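Local atomic coordinates of plexin-A4 (Homo sapiens, PDB entry 4E74), a protein that probably acts as a plexin-family semaphorin receptor, binding Rho-family GTPases through a ubiquitin-like domain of its cytoplasmic part. Residues L67-G72 with M77-E82; P27-K32 with D48-N53. All blocks are in the same frame, centred on the assembly; numbering follows the deposited sequence.

Interaction 1: L67-G72 with M77-E82; sequences LEWRQG and MILQDE
Three side chains surround the indole of Trp-69. Over one face lies CG of Gln-71, from the same segment, 3.7 Å above the plane and centred on the ring; Leu-79 CD2 sits at an edge, near the ring plane; and Met-77 comes in obliquely, its SD 5.3 Å from the centroid of the six-membered ring and 43° off the normal, a Met-aromatic contact. The Met-77 chain bends at its last torsion (chi3 14°), which turns CE back to 4.1 Å from Trp-69 CE3. The Gln-71 amide reaches the same sulfur, NE2 standing 3.4 Å from Met-77 SD, while its OE1 bonds to Ser-73 OG. At the edge of another flat group, the Arg-70 guanidinium, Glu-68 OE1 lies in plane, gripped side-on by NE and NH2 in a salt bridge.

Trp-69, Met-77 and Leu-79 share one face of a beta hairpin, strands 65-70 and 76-79, at the margin of the ubiquitin-like sheet. Trp-69 and Met-77 form an antiparallel hydrogen-bonded pair: Trp-69 N to Met-77 O is 2.7 Å and Met-77 N to Trp-69 O 2.9 Å. Farther along, a water bridges Leu-67 N and Leu-79 O. On the other face, Ile-78 CD1 rests 3.8 Å from Glu-68 CB.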
ATOM      1  N   LEU A  67      10.480  -6.964 -12.479  1.00 12.07           N
ATOM      2  CA  LEU A  67      11.242  -8.005 -11.858  1.00 13.01           C
ATOM      3  C   LEU A  67      12.407  -8.436 -12.736  1.00 13.41           C
ATOM      4  O   LEU A  67      12.193  -8.845 -13.877  1.00 14.12           O
ATOM      5  CB  LEU A  67      10.349  -9.235 -11.595  1.00 13.32           C
ATOM      6  CG  LEU A  67      10.957 -10.402 -10.803  1.00 14.17           C
ATOM      7  CD1 LEU A  67      11.451 -10.009  -9.394  1.00 15.53           C
ATOM      8  CD2 LEU A  67       9.954 -11.552 -10.751  1.00 15.46           C
ATOM      9  N   GLU A  68      13.609  -8.370 -12.198  1.00 13.45           N
ATOM     10  CA  GLU A  68      14.816  -8.765 -12.952  1.00 13.88           C
ATOM     11  C   GLU A  68      15.390 -10.043 -12.373  1.00 14.13           C
ATOM     12  O   GLU A  68      15.799 -10.086 -11.203  1.00 13.79           O
ATOM     13  CB  GLU A  68      15.858  -7.674 -12.891  1.00 14.36           C
ATOM     14  CG  GLU A  68      17.103  -7.877 -13.768  1.00 14.37           C
ATOM     15  CD  GLU A  68      18.103  -6.777 -13.577  1.00 15.35           C
ATOM     16  OE1 GLU A  68      18.568  -6.555 -12.430  1.00 15.75           O
ATOM     17  OE2 GLU A  68      18.491  -6.180 -14.623  1.00 15.21           O
ATOM     18  N   TRP A  69      15.419 -11.101 -13.180  1.00 13.01           N
ATOM     19  CA  TRP A  69      16.072 -12.362 -12.773  1.00 13.48           C
ATOM     20  C   TRP A  69      17.548 -12.332 -13.072  1.00 13.56           C
ATOM     21  O   TRP A  69      17.952 -12.222 -14.238  1.00 13.53           O
ATOM     22  CB  TRP A  69      15.375 -13.526 -13.497  1.00 14.09           C
ATOM     23  CG  TRP A  69      15.926 -14.908 -13.239  1.00 14.73           C
ATOM     24  CD1 TRP A  69      16.756 -15.342 -12.232  1.00 15.54           C
ATOM     25  CD2 TRP A  69      15.651 -16.084 -14.075  1.00 15.34           C
ATOM     26  NE1 TRP A  69      17.029 -16.725 -12.365  1.00 16.14           N
ATOM     27  CE2 TRP A  69      16.372 -17.205 -13.467  1.00 16.04           C
ATOM     28  CE3 TRP A  69      14.902 -16.294 -15.231  1.00 16.28           C
ATOM     29  CZ2 TRP A  69      16.331 -18.471 -14.035  1.00 16.88           C
ATOM     30  CZ3 TRP A  69      14.848 -17.599 -15.763  1.00 16.65           C
ATOM     31  CH2 TRP A  69      15.558 -18.631 -15.178  1.00 16.66           C
ATOM     32  N   ARG A  70      18.368 -12.315 -12.037  1.00 13.81           N
ATOM     33  CA  ARG A  70      19.831 -12.317 -12.159  1.00 14.43           C
ATOM     34  C   ARG A  70      20.355 -13.750 -12.120  1.00 16.10           C
ATOM     35  O   ARG A  70      20.625 -14.320 -11.042  1.00 16.63           O
ATOM     36  CB  ARG A  70      20.493 -11.440 -11.093  1.00 14.54           C
ATOM     37  CG  ARG A  70      20.013  -9.997 -11.179  1.00 15.64           C
ATOM     38  CD  ARG A  70      20.787  -9.037 -10.277  1.00 17.04           C
ATOM     39  NE  ARG A  70      20.290  -7.706 -10.529  1.00 17.83           N
ATOM     40  CZ  ARG A  70      20.750  -6.587  -9.973  1.00 21.18           C
ATOM     41  NH1 ARG A  70      21.700  -6.634  -9.062  1.00 22.49           N
ATOM     42  NH2 ARG A  70      20.228  -5.426 -10.346  1.00 20.64           N
ATOM     43  N   GLN A  71      20.408 -14.371 -13.307  1.00 16.81           N
ATOM     44  CA  GLN A  71      20.793 -15.785 -13.452  1.00 16.72           C
ATOM     45  C   GLN A  71      22.233 -16.048 -13.019  1.00 17.11           C
ATOM     46  O   GLN A  71      23.102 -15.187 -13.139  1.00 18.70           O
ATOM     47  CB  GLN A  71      20.691 -16.204 -14.931  1.00 17.21           C
ATOM     48  CG  GLN A  71      19.306 -16.226 -15.491  1.00 17.53           C
ATOM     49  CD  GLN A  71      19.245 -16.892 -16.855  1.00 17.88           C
ATOM     50  OE1 GLN A  71      20.280 -17.060 -17.553  1.00 18.18           O
ATOM     51  NE2 GLN A  71      18.013 -17.247 -17.287  1.00 16.78           N
ATOM     52  N   GLY A  72      22.493 -17.294 -12.625  1.00 18.04           N
ATOM     53  CA  GLY A  72      23.852 -17.727 -12.336  1.00 18.87           C
ATOM     54  C   GLY A  72      24.747 -17.602 -13.573  1.00 20.45           C
ATOM     55  O   GLY A  72      25.967 -17.409 -13.460  1.00 23.40           O
ATOM     56  N   MET A  77      17.454 -10.951 -16.843  1.00 17.65           N
ATOM     57  CA  MET A  77      16.265 -11.041 -17.648  1.00 18.71           C
ATOM     58  C   MET A  77      15.064 -10.367 -16.965  1.00 17.06           C
ATOM     59  O   MET A  77      14.780 -10.632 -15.789  1.00 16.11           O
ATOM     60  CB  MET A  77      15.957 -12.533 -17.950  1.00 22.66           C
ATOM     61  CG  MET A  77      17.093 -13.279 -18.692  1.00 30.35           C
ATOM     62  SD  MET A  77      16.517 -14.898 -19.210  1.00 40.81           S
ATOM     63  CE  MET A  77      14.740 -14.719 -18.979  1.00 32.32           C
ATOM     64  N   ILE A  78      14.315  -9.573 -17.711  1.00 15.97           N
ATOM     65  CA  ILE A  78      13.078  -8.970 -17.182  1.00 14.77           C
ATOM     66  C   ILE A  78      11.881  -9.897 -17.367  1.00 14.87           C
ATOM     67  O   ILE A  78      11.590 -10.376 -18.464  1.00 14.89           O
ATOM     68  CB  ILE A  78      12.809  -7.581 -17.802  1.00 15.87           C
ATOM     69  CG1 ILE A  78      13.966  -6.604 -17.472  1.00 17.19           C
ATOM     70  CG2 ILE A  78      11.454  -7.057 -17.344  1.00 15.88           C
ATOM     71  CD1 ILE A  78      14.168  -6.266 -15.991  1.00 16.71           C
ATOM     72  N   LEU A  79      11.219 -10.227 -16.254  1.00 13.64           N
ATOM     73  CA  LEU A  79      10.036 -11.053 -16.230  1.00 13.76           C
ATOM     74  C   LEU A  79       8.832 -10.176 -15.985  1.00 13.94           C
ATOM     75  O   LEU A  79       8.923  -9.177 -15.240  1.00 14.01           O
ATOM     76  CB  LEU A  79      10.196 -12.110 -15.103  1.00 12.46           C
ATOM     77  CG  LEU A  79      11.489 -12.915 -15.024  1.00 14.13           C
ATOM     78  CD1 LEU A  79      11.391 -13.965 -13.909  1.00 14.81           C
ATOM     79  CD2 LEU A  79      11.787 -13.573 -16.394  1.00 13.95           C
ATOM     80  N   GLN A  80       7.717 -10.489 -16.641  1.00 13.83           N
ATOM     81  CA  GLN A  80       6.505  -9.732 -16.520  1.00 13.88           C
ATOM     82  C   GLN A  80       5.280 -10.571 -16.830  1.00 14.65           C
ATOM     83  O   GLN A  80       5.403 -11.706 -17.283  1.00 14.35           O
ATOM     84  CB  GLN A  80       6.546  -8.470 -17.423  1.00 15.83           C
ATOM     85  CG  GLN A  80       6.694  -8.790 -18.895  1.00 15.48           C
ATOM     86  CD  GLN A  80       6.769  -7.523 -19.760  1.00 16.30           C
ATOM     87  OE1 GLN A  80       5.923  -6.603 -19.642  1.00 17.40           O
ATOM     88  NE2 GLN A  80       7.693  -7.521 -20.690  1.00 15.54           N
ATOM     89  N   ASP A  81       4.114 -10.033 -16.554  1.00 15.97           N
ATOM     90  CA  ASP A  81       2.838 -10.768 -16.720  1.00 16.30           C
ATOM     91  C   ASP A  81       2.598 -11.196 -18.198  1.00 17.27           C
ATOM     92  O   ASP A  81       2.088 -12.279 -18.453  1.00 17.31           O
ATOM     93  CB  ASP A  81       1.644  -9.930 -16.303  1.00 16.56           C
ATOM     94  CG  ASP A  81       1.483  -9.767 -14.778  1.00 17.76           C
ATOM     95  OD1 ASP A  81       2.163 -10.457 -13.990  1.00 16.05           O
ATOM     96  OD2 ASP A  81       0.633  -8.926 -14.411  1.00 19.59           O
ATOM     97  N   GLU A  82       2.972 -10.336 -19.147  1.00 17.15           N
ATOM     98  CA  GLU A  82       2.793 -10.631 -20.578  1.00 19.47           C
ATOM     99  C   GLU A  82       3.988 -10.191 -21.398  1.00 18.17           C
ATOM    100  O   GLU A  82       4.406  -9.029 -21.327  1.00 17.53           O
ATOM    101  CB  GLU A  82       1.525  -9.969 -21.107  1.00 22.57           C
ATOM    102  CG  GLU A  82       1.190 -10.391 -22.548  1.00 26.74           C
ATOM    103  CD  GLU A  82      -0.033  -9.685 -23.112  1.00 33.30           C
ATOM    104  OE1 GLU A  82      -0.930  -9.318 -22.329  1.00 34.81           O
ATOM    105  OE2 GLU A  82      -0.079  -9.504 -24.365  1.00 41.06           O
TER
HETATM  106  O   HOH W   1       7.877  -6.941 -14.192  1.00 14.98           O

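Interaction 2: P27-K32 with D48-N53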
ATOM      1  N   PRO A  27      22.755  -7.083   2.621  1.00 43.13           N
ATOM      2  CA  PRO A  27      22.525  -8.465   2.208  1.00 39.97           C
ATOM      3  C   PRO A  27      21.226  -8.654   1.419  1.00 35.01           C
ATOM      4  O   PRO A  27      20.272  -7.870   1.556  1.00 31.61           O
ATOM      5  CB  PRO A  27      22.446  -9.240   3.540  1.00 42.51           C
ATOM      6  CG  PRO A  27      22.690  -8.240   4.632  1.00 44.62           C
ATOM      7  CD  PRO A  27      22.457  -6.883   4.049  1.00 44.17           C
ATOM      8  N   GLU A  28      21.205  -9.696   0.600  1.00 32.01           N
ATOM      9  CA  GLU A  28      19.970 -10.112  -0.058  1.00 28.32           C
ATOM     10  C   GLU A  28      18.951 -10.602   0.967  1.00 27.42           C
ATOM     11  O   GLU A  28      19.325 -11.120   2.029  1.00 31.03           O
ATOM     12  CB  GLU A  28      20.262 -11.199  -1.085  1.00 27.83           C
ATOM     13  CG  GLU A  28      20.969 -10.658  -2.312  1.00 28.70           C
ATOM     14  CD  GLU A  28      21.641 -11.726  -3.168  1.00 30.46           C
ATOM     15  OE1 GLU A  28      21.260 -12.911  -3.112  1.00 29.76           O
ATOM     16  OE2 GLU A  28      22.585 -11.379  -3.913  1.00 34.69           O
ATOM     17  N   VAL A  29      17.664 -10.427   0.647  1.00 25.88           N
ATOM     18  CA  VAL A  29      16.546 -10.810   1.536  1.00 27.13           C
ATOM     19  C   VAL A  29      15.810 -12.021   0.937  1.00 25.26           C
ATOM     20  O   VAL A  29      15.287 -11.879  -0.173  1.00 23.00           O
ATOM     21  CB  VAL A  29      15.527  -9.640   1.618  1.00 28.89           C
ATOM     22  CG1 VAL A  29      14.296 -10.038   2.428  1.00 32.47           C
ATOM     23  CG2 VAL A  29      16.194  -8.388   2.195  1.00 32.51           C
ATOM     24  N   PRO A  30      15.738 -13.192   1.656  1.00 23.88           N
ATOM     25  CA  PRO A  30      14.989 -14.316   1.087  1.00 23.80           C
ATOM     26  C   PRO A  30      13.491 -14.167   1.308  1.00 21.49           C
ATOM     27  O   PRO A  30      13.034 -14.117   2.472  1.00 24.62           O
ATOM     28  CB  PRO A  30      15.519 -15.535   1.860  1.00 24.95           C
ATOM     29  CG  PRO A  30      15.905 -14.987   3.183  1.00 26.63           C
ATOM     30  CD  PRO A  30      16.497 -13.622   2.853  1.00 25.47           C
ATOM     31  N   VAL A  31      12.743 -14.155   0.227  1.00 17.33           N
ATOM     32  CA  VAL A  31      11.301 -13.937   0.227  1.00 17.01           C
ATOM     33  C   VAL A  31      10.559 -15.142  -0.314  1.00 17.27           C
ATOM     34  O   VAL A  31      10.902 -15.675  -1.371  1.00 16.93           O
ATOM     35  CB  VAL A  31      10.913 -12.684  -0.578  1.00 16.80           C
ATOM     36  CG1 VAL A  31       9.399 -12.475  -0.546  1.00 17.37           C
ATOM     37  CG2 VAL A  31      11.664 -11.452  -0.047  1.00 18.72           C
ATOM     38  N   LYS A  32       9.576 -15.624   0.447  1.00 15.88           N
ATOM     39  CA  LYS A  32       8.657 -16.668  -0.034  1.00 15.83           C
ATOM     40  C   LYS A  32       7.592 -16.177  -0.972  1.00 15.65           C
ATOM     41  O   LYS A  32       6.867 -15.194  -0.681  1.00 16.58           O
ATOM     42  CB  LYS A  32       7.924 -17.353   1.164  1.00 15.53           C
ATOM     43  CG  LYS A  32       8.786 -18.231   2.037  1.00 16.49           C
ATOM     44  CD  LYS A  32       8.903 -19.671   1.569  1.00 16.49           C
ATOM     45  CE  LYS A  32       9.943 -20.405   2.409  1.00 17.14           C
ATOM     46  NZ  LYS A  32      10.084 -21.838   2.106  1.00 16.75           N
ATOM     47  N   ASP A  48       6.607  -5.936  -0.187  1.00 15.61           N
ATOM     48  CA  ASP A  48       6.183  -6.142   1.236  1.00 17.34           C
ATOM     49  C   ASP A  48       7.347  -6.475   2.168  1.00 17.28           C
ATOM     50  O   ASP A  48       7.323  -6.120   3.380  1.00 18.61           O
ATOM     51  CB  ASP A  48       5.214  -7.338   1.355  1.00 18.39           C
ATOM     52  CG  ASP A  48       3.867  -7.116   0.754  1.00 22.26           C
ATOM     53  OD1 ASP A  48       3.469  -5.954   0.623  1.00 29.29           O
ATOM     54  OD2 ASP A  48       3.157  -8.161   0.441  1.00 25.01           O
ATOM     55  N   ALA A  49       8.314  -7.235   1.665  1.00 16.27           N
ATOM     56  CA  ALA A  49       9.501  -7.645   2.384  1.00 17.40           C
ATOM     57  C   ALA A  49      10.518  -6.536   2.430  1.00 18.35           C
ATOM     58  O   ALA A  49      10.888  -6.064   3.535  1.00 19.76           O
ATOM     59  CB  ALA A  49      10.097  -8.893   1.732  1.00 17.59           C
ATOM     60  N   ILE A  50      10.952  -6.073   1.268  1.00 18.00           N
ATOM     61  CA  ILE A  50      12.075  -5.118   1.186  1.00 19.63           C
ATOM     62  C   ILE A  50      11.750  -3.699   1.678  1.00 20.39           C
ATOM     63  O   ILE A  50      12.678  -2.955   2.037  1.00 23.51           O
ATOM     64  CB  ILE A  50      12.770  -5.100  -0.205  1.00 20.89           C
ATOM     65  CG1 ILE A  50      11.853  -4.556  -1.310  1.00 23.38           C
ATOM     66  CG2 ILE A  50      13.270  -6.512  -0.561  1.00 22.76           C
ATOM     67  CD1 ILE A  50      12.520  -4.398  -2.670  1.00 25.20           C
ATOM     68  N   PHE A  51      10.479  -3.332   1.703  1.00 18.21           N
ATOM     69  CA  PHE A  51      10.058  -2.024   2.223  1.00 18.86           C
ATOM     70  C   PHE A  51       9.143  -2.200   3.430  1.00 17.93           C
ATOM     71  O   PHE A  51       8.258  -1.369   3.686  1.00 16.89           O
ATOM     72  CB  PHE A  51       9.337  -1.219   1.127  1.00 19.56           C
ATOM     73  CG  PHE A  51      10.219  -0.812  -0.010  1.00 21.59           C
ATOM     74  CD1 PHE A  51      11.203   0.157   0.170  1.00 25.34           C
ATOM     75  CD2 PHE A  51      10.087  -1.384  -1.243  1.00 23.41           C
ATOM     76  CE1 PHE A  51      12.039   0.516  -0.879  1.00 25.32           C
ATOM     77  CE2 PHE A  51      10.909  -1.027  -2.290  1.00 23.70           C
ATOM     78  CZ  PHE A  51      11.877  -0.074  -2.113  1.00 23.61           C
ATOM     79  N   LYS A  52       9.335  -3.283   4.195  1.00 18.66           N
ATOM     80  CA  LYS A  52       8.448  -3.592   5.317  1.00 19.37           C
ATOM     81  C   LYS A  52       8.180  -2.431   6.291  1.00 19.51           C
ATOM     82  O   LYS A  52       7.059  -2.294   6.784  1.00 21.54           O
ATOM     83  CB  LYS A  52       8.898  -4.837   6.090  0.70 21.83           C
ATOM     84  CG  LYS A  52      10.153  -4.710   6.940  0.70 23.75           C
ATOM     85  CD  LYS A  52      10.342  -5.991   7.771  0.70 25.01           C
ATOM     86  CE  LYS A  52      11.005  -5.757   9.109  0.70 25.20           C
ATOM     87  NZ  LYS A  52      10.058  -5.121  10.057  0.70 25.44           N
ATOM     88  N   ASN A  53       9.189  -1.622   6.546  1.00 18.98           N
ATOM     89  CA  ASN A  53       9.023  -0.505   7.503  1.00 19.62           C
ATOM     90  C   ASN A  53       8.635   0.840   6.906  1.00 19.63           C
ATOM     91  O   ASN A  53       8.612   1.852   7.622  1.00 20.03           O
ATOM     92  CB  ASN A  53      10.292  -0.343   8.295  1.00 20.83           C
ATOM     93  CG  ASN A  53      10.562  -1.553   9.181  1.00 23.39           C
ATOM     94  OD1 ASN A  53       9.629  -2.309   9.510  1.00 25.19           O
ATOM     95  ND2 ASN A  53      11.811  -1.775   9.499  1.00 24.79           N
TER
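Apolar contact accounts for all the touching between Val-29 and Val-31 of the strand and Ala-49 and Ile-50 at the end of the helix. The tightest point is Val-31 CG2 against Ala-49 CB, 3.5 Å, shorter than usual van der Waals separation for two carbons. Val-31 places CG1 anti to its backbone N (chi1 -179°), leaving CG2 beside that nitrogen as the branch that meets the alanine methyl. Val-29 approaches more loosely: its CG1 stands 4.4 Å from Ala-49 CB, and its CB lies at the same separation from Ile-50 CG2. Thus Ala-49 receives both valines, both of which start out toward the helix, whereas Ile-50 offers CG2 while the rest of its chain turns from the strand. The buried surface is small, 130 Å² summed over both sides.

No polar bond joins the two segments; each has its own. Glu-28 OE1 bonds to Ser-17 OG, and beyond the helix Lys-52 N donates to Ala-49 O at 3.3 Å.

The contact packs the C-terminal turn of helix 39-50 against edge strand 29-34 of the ubiquitin-like fold. Val-29 and Val-31 form backbone hydrogen bonds with Cys-18 and Leu-16 of the neighbouring strand 13-18, while Ile-50 also touches Leu-111 of strand 108-113, and Pro-21 in a loop.

Overall arrangement
Interactions 1 and 2 involve the two outermost strands of the same five-stranded sheet, 76-79 and 29-34, and lie on opposite sides of the chain's centre, their own centres about 17 Å apart. Both are partly buried, but interaction 1 is nearer the middle, its centre about 7 Å from the chain centre against 12 Å. Its backbone bonds come from strand pairing, and it also buries more surface, 403 Å²; interaction 2, a strand against a helix end, relies on aliphatic side chains. Helix 39-50 connects them: Leu-67 of interaction 1 touches Ile-39, Val-42 and Ile-46, while interaction 2 uses its last turn. No atoms touch between the contacts, the nearest being about 7 Å apart.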